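Local coordinates for protein aldehyde dehydrogenase (Burkholderia cenocepacia, PDB 4O6R) that probably oxidises aldehydes to carboxylic acids with NAD(P)+ as cofactor and binds AMP, at residues N86-A89 with L90-E94; A277-A280 with I281-Q285; L52-D55 with A56-A60; M441-I444 with N445-R449; T332-Q335 with H336-V340. All coordinates share one frame; numbering follows the deposited sequence. Where two conformers were deposited one is given.

Interaction 1: N86-A89 with L90-E94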
loop_
_atom_site.group_PDB
_atom_site.type_symbol
_atom_site.label_atom_id
_atom_site.label_comp_id
_atom_site.label_asym_id
_atom_site.label_seq_id
_atom_site.Cartn_x
_atom_site.Cartn_y
_atom_site.Cartn_z
ATOM N N ASN A 86 -10.126 -10.377 32.633
ATOM C CA ASN A 86 -11.435 -10.163 33.229
ATOM C C ASN A 86 -12.563 -10.839 32.463
ATOM O O ASN A 86 -13.715 -10.418 32.568
ATOM C CB ASN A 86 -11.703 -8.658 33.324
ATOM C CG ASN A 86 -10.890 -7.998 34.417
ATOM O OD1 ASN A 86 -11.251 -8.091 35.591
ATOM N ND2 ASN A 86 -9.768 -7.386 34.062
ATOM N N THR A 87 -12.244 -11.905 31.729
ATOM C CA THR A 87 -13.206 -12.552 30.827
ATOM C C THR A 87 -14.499 -12.893 31.532
ATOM O O THR A 87 -15.571 -12.457 31.099
ATOM C CB THR A 87 -12.617 -13.809 30.167
ATOM O OG1 THR A 87 -11.585 -13.430 29.272
ATOM C CG2 THR A 87 -13.671 -14.600 29.370
ATOM N N GLU A 88 -14.424 -13.644 32.626
ATOM C CA GLU A 88 -15.652 -14.135 33.260
ATOM C C GLU A 88 -16.534 -12.997 33.806
ATOM O O GLU A 88 -17.740 -12.991 33.563
ATOM C CB GLU A 88 -15.349 -15.172 34.355
ATOM C CG GLU A 88 -16.593 -15.713 35.051
ATOM C CD GLU A 88 -17.541 -16.490 34.136
ATOM O OE1 GLU A 88 -17.211 -16.764 32.951
ATOM O OE2 GLU A 88 -18.646 -16.861 34.619
ATOM N N ALA A 89 -15.946 -12.021 34.500
ATOM C CA ALA A 89 -16.732 -10.912 35.006
ATOM C C ALA A 89 -17.335 -10.044 33.876
ATOM O O ALA A 89 -18.473 -9.597 33.996
ATOM C CB ALA A 89 -15.929 -10.064 35.983
ATOM N N LEU A 90 -16.592 -9.819 32.784
ATOM C CA LEU A 90 -17.126 -9.077 31.653
ATOM C C LEU A 90 -18.264 -9.851 30.977
ATOM O O LEU A 90 -19.273 -9.278 30.619
ATOM C CB LEU A 90 -16.048 -8.731 30.614
ATOM C CG LEU A 90 -15.155 -7.528 30.913
ATOM C CD1 LEU A 90 -13.999 -7.444 29.966
ATOM C CD2 LEU A 90 -15.936 -6.237 30.825
ATOM N N ALA A 91 -18.075 -11.155 30.828
ATOM C CA ALA A 91 -19.075 -12.005 30.221
ATOM C C ALA A 91 -20.367 -12.005 31.056
ATOM O O ALA A 91 -21.463 -11.884 30.504
ATOM C CB ALA A 91 -18.542 -13.420 30.064
ATOM N N GLN A 92 -20.222 -12.184 32.368
ATOM C CA GLN A 92 -21.362 -12.131 33.263
ATOM C C GLN A 92 -22.102 -10.800 33.153
ATOM O O GLN A 92 -23.332 -10.786 33.089
ATOM C CB GLN A 92 -20.941 -12.384 34.710
ATOM C CG GLN A 92 -20.504 -13.811 34.991
ATOM C CD GLN A 92 -21.672 -14.796 35.031
ATOM O OE1 GLN A 92 -22.793 -14.433 35.374
ATOM N NE2 GLN A 92 -21.391 -16.059 34.740
ATOM N N LEU A 93 -21.371 -9.688 33.136
ATOM C CA LEU A 93 -22.004 -8.358 33.105
ATOM C C LEU A 93 -22.732 -8.135 31.781
ATOM O O LEU A 93 -23.900 -7.697 31.748
ATOM C CB LEU A 93 -20.974 -7.253 33.352
ATOM C CG LEU A 93 -21.485 -5.815 33.417
ATOM C CD1 LEU A 93 -22.482 -5.654 34.537
ATOM C CD2 LEU A 93 -20.326 -4.849 33.648
ATOM N N GLU A 94 -22.064 -8.490 30.689
ATOM C CA GLU A 94 -22.666 -8.387 29.349
ATOM C C GLU A 94 -23.952 -9.224 29.243
ATOM O O GLU A 94 -24.982 -8.719 28.784
ATOM C CB GLU A 94 -21.638 -8.783 28.254
ATOM C CG GLU A 94 -22.093 -8.569 26.804
ATOM C CD GLU A 94 -22.128 -7.113 26.350
ATOM O OE1 GLU A 94 -22.242 -6.195 27.186
ATOM O OE2 GLU A 94 -22.091 -6.866 25.113
#
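The first turn of helix 87-98 carries an i to i+4 side-chain bridge, E88 to Q92, on top of the backbone bonds that start the helix. Q92 NE2 gives a hydrogen to E88 OE2 at 2.9 Å, with an N-H...O angle of 159°. The oxygen lies close to the plane of the Q92 amide, yet the amide comes at OE2 from above the carboxylate, whose plane is turned 57° from that of the amide. Both chains bend to make this possible: E88 sets CG opposite its own N and then folds at chi2 (64°), while Q92 folds at its own chi2, bringing Q92 CG to 3.2 Å from E88 O. The other carboxylate oxygen of E88, OE1, is held in a salt bridge by R106, so the group is gripped from two directions and its rotation is limited. In the backbone, L90 N bonds to N86 O at 2.9 Å and A91 N to T87 O at 2.8 Å. N86 sits at the N-cap position without capping through its side chain; its ND2 turns back to A82 O, and T87 OG1 likewise reaches E84 O. L90 CD1 rests 4.2 Å from N86 CB. Around this turn, T87, A91 and Q92 lean on helix 102-123, while N86, L90 and L93 pack against helix 187-199.

Interaction 2: A277-A280 with I281-Q285; sequences AAWA and IFHNQ
W279 and H283, one turn apart near the end of helix 270-282, lay their rings in an offset stack, centroids 4.5 Å apart and planes 24° from parallel. W279 CZ3 sits over one face of the imidazole, 3.4 Å from H283 CG, and N284 CB covers the opposite face. Both residues hold CG opposite their backbone N (chi1 155° and 167°), which sends the two side chains off the helix side by side. Their polar atoms look elsewhere: W279 NE1 donates to Y447 O, and H283 ND1 pairs with K448 NZ, a lysine that also makes a cation-pi contact with the indole. This helix is the crossover of a beta-alpha-beta unit between parallel strands 261-264 and 294-298, and its last backbone bonds are uneven. I281 N reaches A277 O at 3.2 Å, F282 N bonds to A278 O at 2.8 Å, and H283 N meets W279 O at 3.3 Å, from above the carbonyl plane, as H283 leaves helical geometry. A water donates to both A280 O (2.9 Å) and H283 O (2.8 Å), bridging these two carbonyls. Elsewhere on the helix, F282 CD2 packs 4.2 Å from A278 CB, and I281 CG2 stands over the centre of the phenyl ring. F494 of the second subunit packs on A278 and F282, while H493 of that subunit meets W279 edge-to-face.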
loop_
_atom_site.group_PDB
_atom_site.type_symbol
_atom_site.label_atom_id
_atom_site.label_comp_id
_atom_site.label_asym_id
_atom_site.label_seq_id
_atom_site.Cartn_x
_atom_site.Cartn_y
_atom_site.Cartn_z
ATOM N N ALA A 277 -27.027 -21.707 8.474
ATOM C CA ALA A 277 -28.279 -20.917 8.506
ATOM C C ALA A 277 -28.751 -20.659 9.923
ATOM O O ALA A 277 -29.183 -19.532 10.247
ATOM C CB ALA A 277 -29.375 -21.622 7.721
ATOM N N ALA A 278 -28.645 -21.674 10.774
ATOM C CA ALA A 278 -29.077 -21.529 12.165
ATOM C C ALA A 278 -28.199 -20.530 12.923
ATOM O O ALA A 278 -28.715 -19.625 13.597
ATOM C CB ALA A 278 -29.129 -22.877 12.850
ATOM N N TRP A 279 -26.882 -20.668 12.787
ATOM C CA TRP A 279 -25.952 -19.680 13.289
ATOM C C TRP A 279 -26.286 -18.282 12.767
ATOM O O TRP A 279 -26.306 -17.312 13.525
ATOM C CB TRP A 279 -24.516 -20.086 12.906
ATOM C CG TRP A 279 -23.526 -18.994 12.809
ATOM C CD1 TRP A 279 -23.020 -18.436 11.660
ATOM C CD2 TRP A 279 -22.874 -18.329 13.895
ATOM N NE1 TRP A 279 -22.111 -17.470 11.974
ATOM C CE2 TRP A 279 -22.014 -17.367 13.336
ATOM C CE3 TRP A 279 -22.950 -18.448 15.293
ATOM C CZ2 TRP A 279 -21.226 -16.518 14.119
ATOM C CZ3 TRP A 279 -22.170 -17.609 16.081
ATOM C CH2 TRP A 279 -21.319 -16.656 15.499
ATOM N N ALA A 280 -26.530 -18.175 11.459
ATOM C CA ALA A 280 -26.626 -16.883 10.827
ATOM C C ALA A 280 -27.798 -16.060 11.328
ATOM O O ALA A 280 -27.704 -14.815 11.353
ATOM C CB ALA A 280 -26.712 -17.039 9.310
ATOM N N ILE A 281 -28.898 -16.717 11.693
ATOM C CA ILE A 281 -30.079 -15.978 12.149
ATOM C C ILE A 281 -30.355 -16.122 13.638
ATOM O O ILE A 281 -30.861 -15.177 14.231
ATOM C CB ILE A 281 -31.330 -16.308 11.329
ATOM C CG1 ILE A 281 -32.519 -15.363 11.640
ATOM C CG2 ILE A 281 -31.760 -17.752 11.549
ATOM C CD1 ILE A 281 -32.232 -13.878 11.448
ATOM N N PHE A 282 -30.017 -17.249 14.261
ATOM C CA PHE A 282 -30.380 -17.439 15.674
ATOM C C PHE A 282 -29.331 -17.003 16.669
ATOM O O PHE A 282 -29.692 -16.665 17.804
ATOM C CB PHE A 282 -30.897 -18.865 15.927
ATOM C CG PHE A 282 -32.080 -19.209 15.055
ATOM C CD1 PHE A 282 -33.162 -18.329 14.953
ATOM C CD2 PHE A 282 -32.108 -20.358 14.304
ATOM C CE1 PHE A 282 -34.230 -18.602 14.129
ATOM C CE2 PHE A 282 -33.179 -20.634 13.488
ATOM C CZ PHE A 282 -34.242 -19.764 13.390
ATOM N N HIS A 283 -28.063 -16.951 16.262
ATOM C CA HIS A 283 -27.054 -16.405 17.154
ATOM C C HIS A 283 -27.423 -14.976 17.481
ATOM O O HIS A 283 -27.891 -14.238 16.620
ATOM C CB HIS A 283 -25.644 -16.454 16.581
ATOM C CG HIS A 283 -24.663 -15.632 17.354
ATOM N ND1 HIS A 283 -24.156 -14.451 16.881
ATOM C CD2 HIS A 283 -24.146 -15.786 18.599
ATOM C CE1 HIS A 283 -23.324 -13.928 17.768
ATOM N NE2 HIS A 283 -23.322 -14.709 18.831
ATOM N N ASN A 284 -27.232 -14.620 18.742
ATOM C CA ASN A 284 -27.516 -13.283 19.275
ATOM C C ASN A 284 -28.993 -12.952 19.180
ATOM O O ASN A 284 -29.393 -11.779 19.136
ATOM C CB ASN A 284 -26.672 -12.181 18.621
ATOM C CG ASN A 284 -26.209 -11.151 19.636
ATOM O OD1 ASN A 284 -25.635 -11.528 20.661
ATOM N ND2 ASN A 284 -26.467 -9.853 19.383
ATOM N N GLN A 285 -29.806 -14.006 19.147
ATOM C CA GLN A 285 -31.237 -13.846 19.057
ATOM C C GLN A 285 -31.643 -13.095 17.772
ATOM O O GLN A 285 -32.649 -12.388 17.726
ATOM C CB GLN A 285 -31.746 -13.127 20.307
ATOM C CG GLN A 285 -31.560 -13.867 21.635
ATOM C CD GLN A 285 -30.122 -14.115 22.069
ATOM O OE1 GLN A 285 -29.678 -15.271 22.137
ATOM N NE2 GLN A 285 -29.371 -13.033 22.345
HETATM O O HOH W 1 -27.603 -13.432 13.925
#

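Interaction 3: L52-D55 with A56-A60; sequences LAVD and AATRA
R59 spreads its guanidinium over the helix surface one turn back, with D55 O and A56 CA each 3.6 Å from its plane on one face, toward the rim. Two waters lie at its edge, in the plane. One accepts from R59 NH2 and donates to L52 O at 2.7 Å; the other accepts from R59 NH1 and donates to D55 OD2 at 3.3 Å. A bend at chi3 (-61°) folds the arginine back along the helix, leaving R59 NH1 3.6 Å from D55 CB. The charged ends of this pair nevertheless stay apart, R59 NH1 being 4.9 Å from D55 OD2, and the direct salt bridge of R59 goes instead to D16, through NH2. Farther round the helix, T58 OG1 donates to V54 O at 2.8 Å, approaching from above the carbonyl plane, while T58 N reaches the same oxygen nearly in line with the carbonyl bond. The hydroxyl can do this because chi1 (-60°) places it beside its own N. On the buried side of helix 47-66, A53, V54 and A57 press on V178 of strand 176-180, and A53, A56 and A57 touch N207 of strand 206-208, so this side of the helix packs on the sheet. Chemically, V54 O serves two donors at once, and D55 and R59 are linked through water rather than directly, so D16 is probably the stronger electrostatic partner of the arginine.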
loop_
_atom_site.group_PDB
_atom_site.type_symbol
_atom_site.label_atom_id
_atom_site.label_comp_id
_atom_site.label_asym_id
_atom_site.label_seq_id
_atom_site.Cartn_x
_atom_site.Cartn_y
_atom_site.Cartn_z
ATOM N N LEU A 52 -19.114 18.761 28.272
ATOM C CA LEU A 52 -18.004 18.483 29.166
ATOM C C LEU A 52 -17.089 17.403 28.588
ATOM O O LEU A 52 -15.878 17.509 28.686
ATOM C CB LEU A 52 -18.511 18.064 30.554
ATOM C CG LEU A 52 -19.189 19.174 31.353
ATOM C CD1 LEU A 52 -19.804 18.598 32.612
ATOM C CD2 LEU A 52 -18.214 20.279 31.728
ATOM N N ALA A 53 -17.678 16.373 27.987
ATOM C CA ALA A 53 -16.913 15.283 27.403
ATOM C C ALA A 53 -16.101 15.730 26.206
ATOM O O ALA A 53 -14.949 15.353 26.081
ATOM C CB ALA A 53 -17.843 14.141 27.026
ATOM N N VAL A 54 -16.713 16.520 25.319
ATOM C CA VAL A 54 -16.000 17.036 24.170
ATOM C C VAL A 54 -14.903 18.012 24.623
ATOM O O VAL A 54 -13.797 17.964 24.117
ATOM C CB VAL A 54 -16.942 17.686 23.138
ATOM C CG1 VAL A 54 -16.156 18.365 22.022
ATOM C CG2 VAL A 54 -17.898 16.652 22.547
ATOM N N ASP A 55 -15.187 18.861 25.594
ATOM C CA ASP A 55 -14.130 19.719 26.173
ATOM C C ASP A 55 -12.922 18.905 26.667
ATOM O O ASP A 55 -11.770 19.233 26.390
ATOM C CB ASP A 55 -14.696 20.566 27.321
ATOM C CG ASP A 55 -15.607 21.687 26.831
ATOM O OD1 ASP A 55 -15.771 21.841 25.603
ATOM O OD2 ASP A 55 -16.145 22.423 27.693
ATOM N N ALA A 56 -13.191 17.845 27.410
ATOM C CA ALA A 56 -12.115 16.981 27.926
ATOM C C ALA A 56 -11.303 16.337 26.800
ATOM O O ALA A 56 -10.076 16.334 26.832
ATOM C CB ALA A 56 -12.699 15.913 28.835
ATOM N N ALA A 57 -12.006 15.793 25.804
ATOM C CA ALA A 57 -11.354 15.212 24.647
ATOM C C ALA A 57 -10.547 16.236 23.854
ATOM O O ALA A 57 -9.478 15.904 23.340
ATOM C CB ALA A 57 -12.366 14.517 23.755
ATOM N N THR A 58 -11.043 17.476 23.759
ATOM C CA THR A 58 -10.326 18.523 23.071
ATOM C C THR A 58 -9.014 18.860 23.788
ATOM O O THR A 58 -7.946 18.954 23.172
ATOM C CB THR A 58 -11.208 19.772 22.956
ATOM O OG1 THR A 58 -12.385 19.434 22.213
ATOM C CG2 THR A 58 -10.475 20.904 22.259
ATOM N N ARG A 59 -9.096 19.049 25.107
ATOM C CA ARG A 59 -7.885 19.302 25.909
ATOM C C ARG A 59 -6.844 18.176 25.779
ATOM O O ARG A 59 -5.647 18.429 25.771
ATOM C CB ARG A 59 -8.259 19.485 27.389
ATOM C CG ARG A 59 -9.042 20.769 27.643
ATOM C CD ARG A 59 -9.120 21.098 29.124
ATOM N NE ARG A 59 -9.805 20.051 29.891
ATOM C CZ ARG A 59 -11.110 19.995 30.128
ATOM N NH1 ARG A 59 -11.938 20.932 29.670
ATOM N NH2 ARG A 59 -11.606 19.005 30.853
ATOM N N ALA A 60 -7.323 16.936 25.726
ATOM C CA ALA A 60 -6.438 15.754 25.706
ATOM C C ALA A 60 -5.818 15.476 24.336
ATOM O O ALA A 60 -4.770 14.836 24.252
ATOM C CB ALA A 60 -7.195 14.543 26.185
HETATM O O HOH W 2 -14.728 18.629 30.889
HETATM O O HOH W 3 -14.917 21.420 30.577
#

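Interaction 4: M441-I444 with N445-R449. With NO3 (nitrate ion), chain N; NO3 (nitrate ion), chain F.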
loop_
_atom_site.group_PDB
_atom_site.type_symbol
_atom_site.label_atom_id
_atom_site.label_comp_id
_atom_site.label_asym_id
_atom_site.label_seq_id
_atom_site.Cartn_x
_atom_site.Cartn_y
_atom_site.Cartn_z
ATOM N N MET A 441 -20.141 -7.201 2.085
ATOM C CA MET A 441 -19.544 -8.450 2.525
ATOM C C MET A 441 -20.333 -9.635 1.969
ATOM O O MET A 441 -21.562 -9.608 1.965
ATOM C CB MET A 441 -19.544 -8.496 4.049
ATOM C CG MET A 441 -18.808 -7.328 4.689
ATOM S SD MET A 441 -19.143 -7.213 6.446
ATOM C CE MET A 441 -20.771 -6.483 6.417
ATOM N N CYS A 442 -19.614 -10.656 1.512
ATOM C CA CYS A 442 -20.239 -11.869 0.997
ATOM C C CYS A 442 -19.482 -13.084 1.526
ATOM O O CYS A 442 -18.285 -13.212 1.312
ATOM C CB CYS A 442 -20.252 -11.885 -0.533
ATOM S SG CYS A 442 -21.152 -13.305 -1.182
ATOM N N TRP A 443 -20.193 -13.962 2.219
ATOM C CA TRP A 443 -19.627 -15.152 2.833
ATOM C C TRP A 443 -20.019 -16.361 2.024
ATOM O O TRP A 443 -21.217 -16.604 1.796
ATOM C CB TRP A 443 -20.144 -15.308 4.292
ATOM C CG TRP A 443 -19.717 -14.197 5.205
ATOM C CD1 TRP A 443 -18.450 -13.973 5.663
ATOM C CD2 TRP A 443 -20.523 -13.121 5.728
ATOM N NE1 TRP A 443 -18.425 -12.848 6.445
ATOM C CE2 TRP A 443 -19.673 -12.305 6.503
ATOM C CE3 TRP A 443 -21.874 -12.788 5.645
ATOM C CZ2 TRP A 443 -20.126 -11.166 7.176
ATOM C CZ3 TRP A 443 -22.324 -11.657 6.299
ATOM C CH2 TRP A 443 -21.444 -10.861 7.059
ATOM N N ILE A 444 -19.015 -17.134 1.596
ATOM C CA ILE A 444 -19.245 -18.331 0.790
ATOM C C ILE A 444 -18.937 -19.561 1.634
ATOM O O ILE A 444 -17.808 -19.718 2.112
ATOM C CB ILE A 444 -18.402 -18.355 -0.484
ATOM C CG1 ILE A 444 -18.698 -17.112 -1.309
ATOM C CG2 ILE A 444 -18.723 -19.612 -1.280
ATOM C CD1 ILE A 444 -17.641 -16.786 -2.343
ATOM N N ASN A 445 -19.946 -20.415 1.793
ATOM C CA ASN A 445 -19.858 -21.618 2.628
ATOM C C ASN A 445 -19.545 -21.339 4.105
ATOM O O ASN A 445 -18.927 -22.160 4.813
ATOM C CB ASN A 445 -18.907 -22.643 1.983
ATOM C CG ASN A 445 -19.508 -23.266 0.720
ATOM O OD1 ASN A 445 -20.724 -23.251 0.514
ATOM N ND2 ASN A 445 -18.652 -23.795 -0.146
ATOM N N CYS A 446 -20.008 -20.177 4.561
ATOM C CA CYS A 446 -19.849 -19.713 5.939
ATOM C C CYS A 446 -20.784 -18.519 6.051
ATOM O O CYS A 446 -21.438 -18.143 5.081
ATOM C CB CYS A 446 -18.399 -19.343 6.256
ATOM S SG CYS A 446 -17.651 -18.042 5.217
ATOM N N TYR A 447 -20.902 -17.960 7.237
ATOM C CA TYR A 447 -21.698 -16.745 7.422
ATOM C C TYR A 447 -21.227 -15.998 8.655
ATOM O O TYR A 447 -20.781 -16.597 9.623
ATOM C CB TYR A 447 -23.195 -17.047 7.519
ATOM C CG TYR A 447 -24.073 -16.028 6.811
ATOM C CD1 TYR A 447 -24.370 -16.153 5.459
ATOM C CD2 TYR A 447 -24.624 -14.960 7.498
ATOM C CE1 TYR A 447 -25.187 -15.225 4.802
ATOM C CE2 TYR A 447 -25.445 -14.031 6.867
ATOM C CZ TYR A 447 -25.717 -14.153 5.522
ATOM O OH TYR A 447 -26.550 -13.246 4.930
ATOM N N LYS A 448 -21.359 -14.681 8.611
ATOM C CA LYS A 448 -20.970 -13.804 9.707
ATOM C C LYS A 448 -19.521 -14.002 10.157
ATOM O O LYS A 448 -19.235 -14.005 11.353
ATOM C CB LYS A 448 -21.905 -13.939 10.914
ATOM C CG LYS A 448 -23.367 -13.797 10.615
ATOM C CD LYS A 448 -24.201 -13.282 11.787
ATOM C CE LYS A 448 -24.099 -14.143 13.031
ATOM N NZ LYS A 448 -24.624 -13.339 14.185
ATOM N N ARG A 449 -18.601 -14.226 9.224
ATOM C CA ARG A 449 -17.212 -14.215 9.602
ATOM C C ARG A 449 -16.766 -12.756 9.691
ATOM O O ARG A 449 -16.899 -12.004 8.732
ATOM C CB ARG A 449 -16.314 -14.977 8.624
ATOM C CG ARG A 449 -16.774 -16.404 8.315
ATOM C CD ARG A 449 -16.834 -17.241 9.575
ATOM N NE ARG A 449 -15.546 -17.351 10.220
ATOM C CZ ARG A 449 -15.273 -18.195 11.220
ATOM N NH1 ARG A 449 -16.214 -18.992 11.710
ATOM N NH2 ARG A 449 -14.046 -18.242 11.744
HETATM N N NO3 N . -12.448 -15.552 10.399
HETATM O O1 NO3 N . -12.638 -16.523 9.682
HETATM O O2 NO3 N . -11.151 -15.053 10.537
HETATM O O3 NO3 N . -13.542 -14.980 11.048
HETATM N N NO3 F . -22.064 -11.035 14.539
HETATM O O1 NO3 F . -21.189 -10.167 14.473
HETATM O O2 NO3 F . -21.829 -12.256 15.148
HETATM O O3 NO3 F . -23.334 -10.811 14.018
#
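W443, next to last in strand 441-444, is wrapped by the loop that follows the strand. Its CB comes first, 3.2 Å from C446 O, a buried oxygen with no partner in the model, and 3.8 Å from C446 SG, which stands obliquely to the indole. With CG beside its own N (chi1 -64°), the ring passes under the returning backbone: K448 N lies over its centre, 3.4 Å from CD2, while Y447 C and R449 N share that face nearer the rim. M441 CB is on the opposite face. Along the six-membered ring, CE3 and CZ3 turn their edge to the face of Y447 in an edge-to-face pair, centroids 5.0 Å apart and planes at 50°. At the far side W443 NE1 donates to R449 O at 2.9 Å, on a lone pair in the carbonyl plane. Strand 441-444 ends its sheet within the chain, but a strand of the second subunit pairs with it in parallel, so the sheet runs on across the interface; W483 of that subunit also meets W443. Beyond the ring, R449 NE and NH2 both donate to O1 of one nitrate, NH2 at 3.0 Å, with the ion at the guanidinium edge, and NH2 also forms a salt bridge with D135 of the second subunit. K448 NZ holds O3 of the other nitrate at 2.8 Å; both ions probably come from the crystallisation liquor.

Interaction 5: T332-Q335 with H336-V340; sequences TSKQ and HLDRV
K334 and D338, one turn apart on the exposed side of helix 334-349, send their side chains across each other at a slant and join in a salt bridge. K334 NZ comes to D338 OD1 at 2.9 Å, on the syn side and only 15° out of the carboxylate plane. The lysine starts opposite its own N, bends at chi2 (52°) and then runs extended, which carries the ammonium forward over the next turn; on the way K334 CE passes 3.6 Å from D338 OD1, and K334 NZ ends 4.0 Å from L337 CD2. S333 supplies the N-cap of this helix. Its OG, swung to the position between N and the carbonyl carbon (chi1 76°), accepts from H336 N at 3.1 Å, and S333 O takes L337 N at 3.0 Å, so two of the first amides of the helix are satisfied by one residue. S333 OG also touches H336 CB, while the imidazole itself leads away from the cap: V340 CG2 lies over one face, NE2 is hydrogen-bonded to F392 O, and the ring meets that of W156. Just ahead of the helix, T332 OG1 is hydrogen-bonded to T98 O.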
loop_
_atom_site.group_PDB
_atom_site.type_symbol
_atom_site.label_atom_id
_atom_site.label_comp_id
_atom_site.label_asym_id
_atom_site.label_seq_id
_atom_site.Cartn_x
_atom_site.Cartn_y
_atom_site.Cartn_z
ATOM N N THR A 332 -33.397 -8.058 23.803
ATOM C CA THR A 332 -32.808 -7.118 24.746
ATOM C C THR A 332 -33.857 -6.158 25.415
ATOM O O THR A 332 -33.650 -5.693 26.546
ATOM C CB THR A 332 -31.632 -6.366 24.086
ATOM O OG1 THR A 332 -30.581 -7.299 23.751
ATOM C CG2 THR A 332 -31.072 -5.346 24.989
ATOM N N SER A 333 -34.977 -5.880 24.753
ATOM C CA SER A 333 -35.959 -4.964 25.322
ATOM C C SER A 333 -37.376 -5.372 25.022
ATOM O O SER A 333 -37.647 -6.013 24.000
ATOM C CB SER A 333 -35.742 -3.547 24.795
ATOM O OG SER A 333 -36.227 -3.457 23.468
ATOM N N LYS A 334 -38.277 -4.971 25.912
ATOM C CA LYS A 334 -39.700 -5.186 25.732
ATOM C C LYS A 334 -40.189 -4.637 24.382
ATOM O O LYS A 334 -40.913 -5.301 23.653
ATOM C CB LYS A 334 -40.468 -4.568 26.910
ATOM C CG LYS A 334 -41.988 -4.707 26.866
ATOM C CD LYS A 334 -42.412 -6.153 26.644
ATOM C CE LYS A 334 -43.918 -6.347 26.817
ATOM N NZ LYS A 334 -44.335 -7.585 26.085
ATOM N N GLN A 335 -39.732 -3.448 24.031
ATOM C CA GLN A 335 -40.156 -2.798 22.799
ATOM C C GLN A 335 -39.785 -3.601 21.572
ATOM O O GLN A 335 -40.564 -3.710 20.621
ATOM C CB GLN A 335 -39.560 -1.400 22.700
ATOM C CG GLN A 335 -40.126 -0.454 23.750
ATOM C CD GLN A 335 -39.414 -0.471 25.109
ATOM O OE1 GLN A 335 -38.662 -1.386 25.449
ATOM N NE2 GLN A 335 -39.695 0.560 25.914
ATOM N N HIS A 336 -38.601 -4.194 21.604
ATOM C CA HIS A 336 -38.135 -4.953 20.484
ATOM C C HIS A 336 -38.908 -6.280 20.382
ATOM O O HIS A 336 -39.275 -6.700 19.272
ATOM C CB HIS A 336 -36.619 -5.195 20.601
ATOM C CG HIS A 336 -36.065 -5.918 19.438
ATOM N ND1 HIS A 336 -36.308 -5.508 18.141
ATOM C CD2 HIS A 336 -35.317 -7.049 19.349
ATOM C CE1 HIS A 336 -35.720 -6.346 17.304
ATOM N NE2 HIS A 336 -35.132 -7.302 18.008
ATOM N N LEU A 337 -39.149 -6.941 21.519
ATOM C CA LEU A 337 -40.025 -8.113 21.529
ATOM C C LEU A 337 -41.403 -7.821 20.915
ATOM O O LEU A 337 -41.898 -8.597 20.119
ATOM C CB LEU A 337 -40.235 -8.660 22.934
ATOM C CG LEU A 337 -41.312 -9.727 23.025
ATOM C CD1 LEU A 337 -40.848 -10.981 22.298
ATOM C CD2 LEU A 337 -41.660 -10.071 24.451
ATOM N N ASP A 338 -42.041 -6.734 21.336
ATOM C CA ASP A 338 -43.362 -6.403 20.791
ATOM C C ASP A 338 -43.305 -6.198 19.274
ATOM O O ASP A 338 -44.197 -6.607 18.555
ATOM C CB ASP A 338 -43.926 -5.179 21.483
ATOM C CG ASP A 338 -44.319 -5.465 22.923
ATOM O OD1 ASP A 338 -44.427 -6.648 23.311
ATOM O OD2 ASP A 338 -44.492 -4.493 23.667
ATOM N N ARG A 339 -42.220 -5.599 18.799
ATOM C CA ARG A 339 -42.006 -5.399 17.379
ATOM C C ARG A 339 -41.921 -6.763 16.653
ATOM O O ARG A 339 -42.492 -6.946 15.587
ATOM C CB ARG A 339 -40.717 -4.630 17.204
ATOM C CG ARG A 339 -40.532 -3.948 15.881
ATOM C CD ARG A 339 -40.657 -2.408 15.979
ATOM N NE ARG A 339 -41.483 -2.050 14.835
ATOM C CZ ARG A 339 -41.061 -2.068 13.576
ATOM N NH1 ARG A 339 -39.778 -2.287 13.290
ATOM N NH2 ARG A 339 -41.921 -1.809 12.600
ATOM N N VAL A 340 -41.230 -7.723 17.243
ATOM C CA VAL A 340 -41.041 -9.012 16.571
ATOM C C VAL A 340 -42.372 -9.772 16.570
ATOM O O VAL A 340 -42.746 -10.363 15.562
ATOM C CB VAL A 340 -39.894 -9.826 17.215
ATOM C CG1 VAL A 340 -39.834 -11.240 16.647
ATOM C CG2 VAL A 340 -38.570 -9.099 17.009
#

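How the interactions relate
From the N terminus the order is interaction 3, 1, 2, 5, 4, strictly in series: each is one unbroken stretch whose contacts are local, within helical turns or, in interaction 4, the bend after a strand, and none nests within or crosses another. Interaction 3, on helix 47-66 against the nucleotide-side sheet, stands apart, on the opposite side of the chain's centre from interactions 2 and 4 and about 40 Å from each, centre to centre. Interactions 1 and 5 each begin a helix, their nearest atoms about 8 Å apart. Only interactions 2 and 4 touch: the end of helix 270-282 meets the loop after strand 441-444, A280 CB lying 3.5 Å from Y447 CD2, and both reach the second subunit.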